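Long-range contact in phosphonate monoester hydrolase (Ruegeria pomeroyi, PDB 4UPK), which belongs to the sulfatase family, within the alkaline phosphatase clan of proteins: residues Tyr94-Asn103 against Phe432-Pro440. Residues are numbered along the deposited sequence; the frame is centred on the assembly and turned at random.
Sequences YAMNHRSVRN and FSELDISEP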
ATOM      1  N   TYR A  94      10.532   2.208  22.620  1.00 12.25           N
ATOM      2  CA  TYR A  94      11.969   2.297  22.861  1.00 11.04           C
ATOM      3  C   TYR A  94      12.655   2.344  21.471  1.00 13.01           C
ATOM      4  O   TYR A  94      12.092   1.842  20.506  1.00 12.70           O
ATOM      5  CB  TYR A  94      12.462   1.059  23.637  1.00 11.53           C
ATOM      6  CG  TYR A  94      12.009   1.009  25.081  1.00 14.30           C
ATOM      7  CD1 TYR A  94      12.520   1.897  26.023  1.00 15.26           C
ATOM      8  CD2 TYR A  94      11.151   0.006  25.531  1.00 15.95           C
ATOM      9  CE1 TYR A  94      12.143   1.826  27.363  1.00 14.59           C
ATOM     10  CE2 TYR A  94      10.743  -0.056  26.861  1.00 16.59           C
ATOM     11  CZ  TYR A  94      11.243   0.852  27.777  1.00 21.33           C
ATOM     12  OH  TYR A  94      10.812   0.801  29.083  1.00 17.88           O
ATOM     13  N   ALA A  95      13.834   2.962  21.378  1.00  9.77           N
ATOM     14  CA  ALA A  95      14.632   3.047  20.162  1.00  9.75           C
ATOM     15  C   ALA A  95      14.932   1.644  19.615  1.00 16.27           C
ATOM     16  O   ALA A  95      15.073   1.523  18.401  1.00 16.57           O
ATOM     17  CB  ALA A  95      15.932   3.804  20.439  1.00 10.25           C
ATOM     18  N   MET A  96      15.032   0.584  20.501  1.00 13.30           N
ATOM     19  CA  MET A  96      15.271  -0.819  20.098  1.00 12.13           C
ATOM     20  C   MET A  96      14.106  -1.361  19.275  1.00 16.32           C
ATOM     21  O   MET A  96      14.273  -2.287  18.500  1.00 16.56           O
ATOM     22  CB  MET A  96      15.636  -1.749  21.290  1.00 13.78           C
ATOM     23  CG  MET A  96      14.596  -1.843  22.396  1.00 16.01           C
ATOM     24  SD  MET A  96      15.228  -2.782  23.811  1.00 18.48           S
ATOM     25  CE  MET A  96      13.859  -2.614  24.924  1.00 15.64           C
ATOM     26  N   ASN A  97      12.940  -0.740  19.419  1.00 15.50           N
ATOM     27  CA  ASN A  97      11.735  -1.096  18.699  1.00 16.84           C
ATOM     28  C   ASN A  97      11.448  -0.177  17.498  1.00 20.36           C
ATOM     29  O   ASN A  97      11.227  -0.687  16.381  1.00 20.36           O
ATOM     30  CB  ASN A  97      10.552  -1.192  19.667  1.00 17.69           C
ATOM     31  CG  ASN A  97      10.680  -2.393  20.574  1.00 28.01           C
ATOM     32  OD1 ASN A  97      11.282  -3.404  20.218  1.00 18.81           O
ATOM     33  ND2 ASN A  97      10.141  -2.313  21.768  1.00 22.09           N
ATOM     34  N   HIS A  98      11.479   1.162  17.711  1.00 14.18           N
ATOM     35  CA  HIS A  98      11.169   2.088  16.605  1.00 12.96           C
ATOM     36  C   HIS A  98      12.274   2.144  15.522  1.00 15.51           C
ATOM     37  O   HIS A  98      11.998   2.388  14.344  1.00 12.57           O
ATOM     38  CB  HIS A  98      10.696   3.463  17.106  1.00 12.19           C
ATOM     39  CG  HIS A  98      11.711   4.320  17.802  1.00 13.84           C
ATOM     40  ND1 HIS A  98      12.881   4.689  17.189  1.00 15.17           N
ATOM     41  CD2 HIS A  98      11.607   4.986  18.976  1.00 14.56           C
ATOM     42  CE1 HIS A  98      13.475   5.543  18.012  1.00 14.16           C
ATOM     43  NE2 HIS A  98      12.747   5.747  19.105  1.00 14.43           N
ATOM     44  N   ARG A  99      13.517   1.881  15.958  1.00 13.22           N
ATOM     45  CA  ARG A  99      14.746   1.763  15.163  1.00 13.23           C
ATOM     46  C   ARG A  99      15.272   3.015  14.442  1.00 16.65           C
ATOM     47  O   ARG A  99      16.214   2.928  13.662  1.00 18.29           O
ATOM     48  CB  ARG A  99      14.791   0.445  14.329  1.00 13.33           C
ATOM     49  CG  ARG A  99      14.803  -0.848  15.192  1.00 18.56           C
ATOM     50  CD  ARG A  99      16.077  -1.073  16.036  1.00 10.56           C
ATOM     51  NE  ARG A  99      17.246  -1.311  15.185  1.00 12.99           N
ATOM     52  CZ  ARG A  99      18.487  -0.983  15.498  1.00 21.69           C
ATOM     53  NH1 ARG A  99      18.759  -0.428  16.668  1.00 17.85           N
ATOM     54  NH2 ARG A  99      19.476  -1.250  14.664  1.00 24.66           N
ATOM     55  N   SER A 100      14.748   4.182  14.776  1.00 13.06           N
ATOM     56  CA  SER A 100      15.254   5.454  14.279  1.00 13.27           C
ATOM     57  C   SER A 100      16.282   5.783  15.386  1.00 19.79           C
ATOM     58  O   SER A 100      15.989   6.508  16.330  1.00 18.54           O
ATOM     59  CB  SER A 100      14.125   6.485  14.241  1.00 15.54           C
ATOM     60  OG  SER A 100      14.463   7.618  13.461  1.00 18.47           O
ATOM     61  N   VAL A 101      17.456   5.125  15.315  1.00 19.15           N
ATOM     62  CA  VAL A 101      18.497   5.112  16.359  1.00 17.60           C
ATOM     63  C   VAL A 101      19.503   6.254  16.396  1.00 20.97           C
ATOM     64  O   VAL A 101      20.204   6.412  17.399  1.00 19.94           O
ATOM     65  CB  VAL A 101      19.136   3.706  16.546  1.00 19.15           C
ATOM     66  CG1 VAL A 101      18.079   2.700  16.978  1.00 18.31           C
ATOM     67  CG2 VAL A 101      19.852   3.239  15.271  1.00 18.58           C
ATOM     68  N   ARG A 102      19.546   7.056  15.315  1.00 18.18           N
ATOM     69  CA  ARG A 102      20.408   8.236  15.125  1.00 17.24           C
ATOM     70  C   ARG A 102      19.635   9.263  14.299  1.00 19.97           C
ATOM     71  O   ARG A 102      18.670   8.901  13.623  1.00 19.69           O
ATOM     72  CB  ARG A 102      21.665   7.889  14.303  1.00 15.28           C
ATOM     73  CG  ARG A 102      22.255   6.520  14.531  1.00 18.58           C
ATOM     74  CD  ARG A 102      23.255   6.240  13.458  1.00 17.27           C
ATOM     75  NE  ARG A 102      23.712   4.855  13.527  1.00 27.45           N
ATOM     76  CZ  ARG A 102      23.138   3.835  12.899  1.00 33.48           C
ATOM     77  NH1 ARG A 102      22.041   4.022  12.177  1.00 23.73           N
ATOM     78  NH2 ARG A 102      23.636   2.619  13.013  1.00 16.93           N
ATOM     79  N   ASN A 103      20.091  10.534  14.312  1.00 14.71           N
ATOM     80  CA  ASN A 103      19.544  11.586  13.458  1.00 13.67           C
ATOM     81  C   ASN A 103      19.750  11.123  12.014  1.00 16.38           C
ATOM     82  O   ASN A 103      20.833  10.624  11.670  1.00 15.17           O
ATOM     83  CB  ASN A 103      20.279  12.918  13.697  1.00 12.15           C
ATOM     84  CG  ASN A 103      19.867  13.641  14.942  1.00 17.70           C
ATOM     85  OD1 ASN A 103      18.994  13.196  15.684  1.00 10.77           O
ATOM     86  ND2 ASN A 103      20.510  14.773  15.223  1.00 16.19           N
ATOM     87  N   PHE A 432      15.092   3.024  31.700  1.00 10.87           N
ATOM     88  CA  PHE A 432      15.954   2.505  30.657  1.00 11.75           C
ATOM     89  C   PHE A 432      16.161   3.525  29.505  1.00 16.63           C
ATOM     90  O   PHE A 432      15.187   4.060  28.955  1.00 17.22           O
ATOM     91  CB  PHE A 432      15.329   1.182  30.142  1.00 13.27           C
ATOM     92  CG  PHE A 432      16.086   0.487  29.046  1.00 14.51           C
ATOM     93  CD1 PHE A 432      17.114  -0.403  29.346  1.00 15.91           C
ATOM     94  CD2 PHE A 432      15.742   0.680  27.715  1.00 16.23           C
ATOM     95  CE1 PHE A 432      17.786  -1.075  28.337  1.00 16.25           C
ATOM     96  CE2 PHE A 432      16.409   0.006  26.709  1.00 18.04           C
ATOM     97  CZ  PHE A 432      17.440  -0.852  27.023  1.00 16.62           C
ATOM     98  N   SER A 433      17.420   3.740  29.121  1.00 11.31           N
ATOM     99  CA  SER A 433      17.784   4.631  28.014  1.00 10.95           C
ATOM    100  C   SER A 433      18.745   3.949  27.050  1.00 14.92           C
ATOM    101  O   SER A 433      19.458   3.043  27.436  1.00 15.51           O
ATOM    102  CB  SER A 433      18.389   5.944  28.523  1.00 14.07           C
ATOM    103  OG  SER A 433      17.485   6.599  29.392  1.00 20.42           O
ATOM    104  N   GLU A 434      18.753   4.387  25.800  1.00 12.69           N
ATOM    105  CA  GLU A 434      19.615   3.862  24.749  1.00 12.14           C
ATOM    106  C   GLU A 434      20.306   4.991  23.975  1.00 15.55           C
ATOM    107  O   GLU A 434      19.792   6.111  23.881  1.00 13.48           O
ATOM    108  CB  GLU A 434      18.815   2.997  23.760  1.00 12.79           C
ATOM    109  CG  GLU A 434      18.312   1.683  24.318  1.00 14.80           C
ATOM    110  CD  GLU A 434      17.546   0.875  23.295  1.00 18.93           C
ATOM    111  OE1 GLU A 434      18.190   0.182  22.476  1.00 14.27           O
ATOM    112  OE2 GLU A 434      16.313   1.055  23.210  1.00 13.18           O
ATOM    113  N   LEU A 435      21.459   4.673  23.384  1.00 13.47           N
ATOM    114  CA  LEU A 435      22.214   5.614  22.556  1.00 13.88           C
ATOM    115  C   LEU A 435      22.882   4.812  21.467  1.00 16.47           C
ATOM    116  O   LEU A 435      23.037   3.603  21.606  1.00 17.00           O
ATOM    117  CB  LEU A 435      23.262   6.374  23.424  1.00 14.39           C
ATOM    118  CG  LEU A 435      23.931   7.624  22.826  1.00 20.27           C
ATOM    119  CD1 LEU A 435      22.995   8.829  22.850  1.00 20.51           C
ATOM    120  CD2 LEU A 435      25.205   7.974  23.599  1.00 24.34           C
ATOM    121  N   ASP A 436      23.189   5.456  20.347  1.00 12.61           N
ATOM    122  CA  ASP A 436      23.897   4.802  19.261  1.00 12.22           C
ATOM    123  C   ASP A 436      25.081   5.685  18.931  1.00 19.84           C
ATOM    124  O   ASP A 436      24.896   6.860  18.577  1.00 20.51           O
ATOM    125  CB  ASP A 436      23.013   4.525  18.024  1.00 13.49           C
ATOM    126  CG  ASP A 436      23.692   3.567  17.054  1.00 21.06           C
ATOM    127  OD1 ASP A 436      24.694   3.964  16.434  1.00 22.44           O
ATOM    128  OD2 ASP A 436      23.289   2.393  17.002  1.00 29.06           O
ATOM    129  N   ILE A 437      26.302   5.123  19.121  1.00 17.51           N
ATOM    130  CA  ILE A 437      27.588   5.789  18.909  1.00 17.03           C
ATOM    131  C   ILE A 437      28.269   5.410  17.580  1.00 23.12           C
ATOM    132  O   ILE A 437      29.492   5.498  17.462  1.00 23.65           O
ATOM    133  CB  ILE A 437      28.519   5.768  20.170  1.00 18.81           C
ATOM    134  CG1 ILE A 437      28.894   4.345  20.606  1.00 18.73           C
ATOM    135  CG2 ILE A 437      27.904   6.588  21.312  1.00 19.05           C
ATOM    136  CD1 ILE A 437      30.009   4.259  21.518  1.00 23.33           C
ATOM    137  N   SER A 438      27.462   5.016  16.573  1.00 19.66           N
ATOM    138  CA  SER A 438      27.919   4.689  15.217  1.00 18.41           C
ATOM    139  C   SER A 438      27.153   5.549  14.185  1.00 19.59           C
ATOM    140  O   SER A 438      26.103   6.099  14.504  1.00 17.76           O
ATOM    141  CB  SER A 438      27.743   3.200  14.920  1.00 21.87           C
ATOM    142  OG  SER A 438      26.391   2.868  14.645  1.00 27.42           O
ATOM    143  N   GLU A 439      27.730   5.722  12.990  1.00 16.45           N
ATOM    144  CA  GLU A 439      27.166   6.508  11.887  1.00 17.16           C
ATOM    145  C   GLU A 439      27.512   5.761  10.612  1.00 22.05           C
ATOM    146  O   GLU A 439      28.708   5.590  10.349  1.00 21.19           O
ATOM    147  CB  GLU A 439      27.714   7.952  11.881  1.00 18.21           C
ATOM    148  CG  GLU A 439      26.982   8.892  10.931  1.00 24.47           C
ATOM    149  CD  GLU A 439      25.524   9.135  11.268  1.00 38.28           C
ATOM    150  OE1 GLU A 439      25.235   9.714  12.341  1.00 38.19           O
ATOM    151  OE2 GLU A 439      24.663   8.730  10.458  1.00 33.70           O
ATOM    152  N   PRO A 440      26.488   5.202   9.888  1.00 19.56           N
ATOM    153  CA  PRO A 440      26.778   4.347   8.713  1.00 19.90           C
ATOM    154  C   PRO A 440      27.673   4.895   7.604  1.00 26.76           C
ATOM    155  O   PRO A 440      28.481   4.139   7.075  1.00 26.52           O
ATOM    156  CB  PRO A 440      25.387   3.982   8.189  1.00 21.44           C
ATOM    157  CG  PRO A 440      24.474   4.160   9.347  1.00 24.66           C
ATOM    158  CD  PRO A 440      25.033   5.298  10.132  1.00 19.73           C
TER
HETATM  159  O   HOH W   1      14.937   3.318  24.239  1.00  9.76           O
HETATM  160  O   HOH W   2      21.108   0.893  17.911  1.00 12.06           O
HETATM  161  O   HOH W   3      22.035   9.201   9.737  1.00 17.49           O
HETATM  162  O   HOH W   4      23.555  11.569  12.933  1.00 33.33           O
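Arg-102 lies between two side chains: CD of Pro-440 rests over the centre of one face of its guanidinium, and CG2 of Val-101 covers the opposite face nearer the rim. A flat cation suits this slot, because its edges stay available for bonds. NH2 reaches Ser-438 OG at 3.2 Å, in the guanidinium plane and fairly straight (160°), while NE makes weak, bent bonds to Ser-438 O and, as a salt bridge, to Asp-436 OD1 at 3.2 Å. NH1 crosses to Ser-522 O of the second subunit. With CG anti to the backbone N (chi1 -167°), the carboxylate of Asp-436 reaches Arg-102, and OD1 also closes an Asx turn by accepting from Ser-438 N.

In this sulfatase-family chain, residues 432-436 lie on an outer strand of a four-stranded antiparallel sheet; Phe-432 and Glu-434 face the start of helix 95-98, Asp-436 the loop after it. First-turn N-H groups lack carbonyl partners within the helix, which suits a carboxylate: Glu-434 OE2 accepts from Met-96 N at 3.0 Å and reaches Ala-95 N through a water. Phe-432 turns its edge to the face of Tyr-94, the planes at 88°, and the flexible thioether of Met-96 adds an oblique Met-aromatic contact.

Toward Arg-99 and Asn-103 the segments meet largely through water. One molecule joins Arg-99 NH1 to Asp-436 OD2; two more link Asn-103 O to the carboxylate of partly exposed Glu-439.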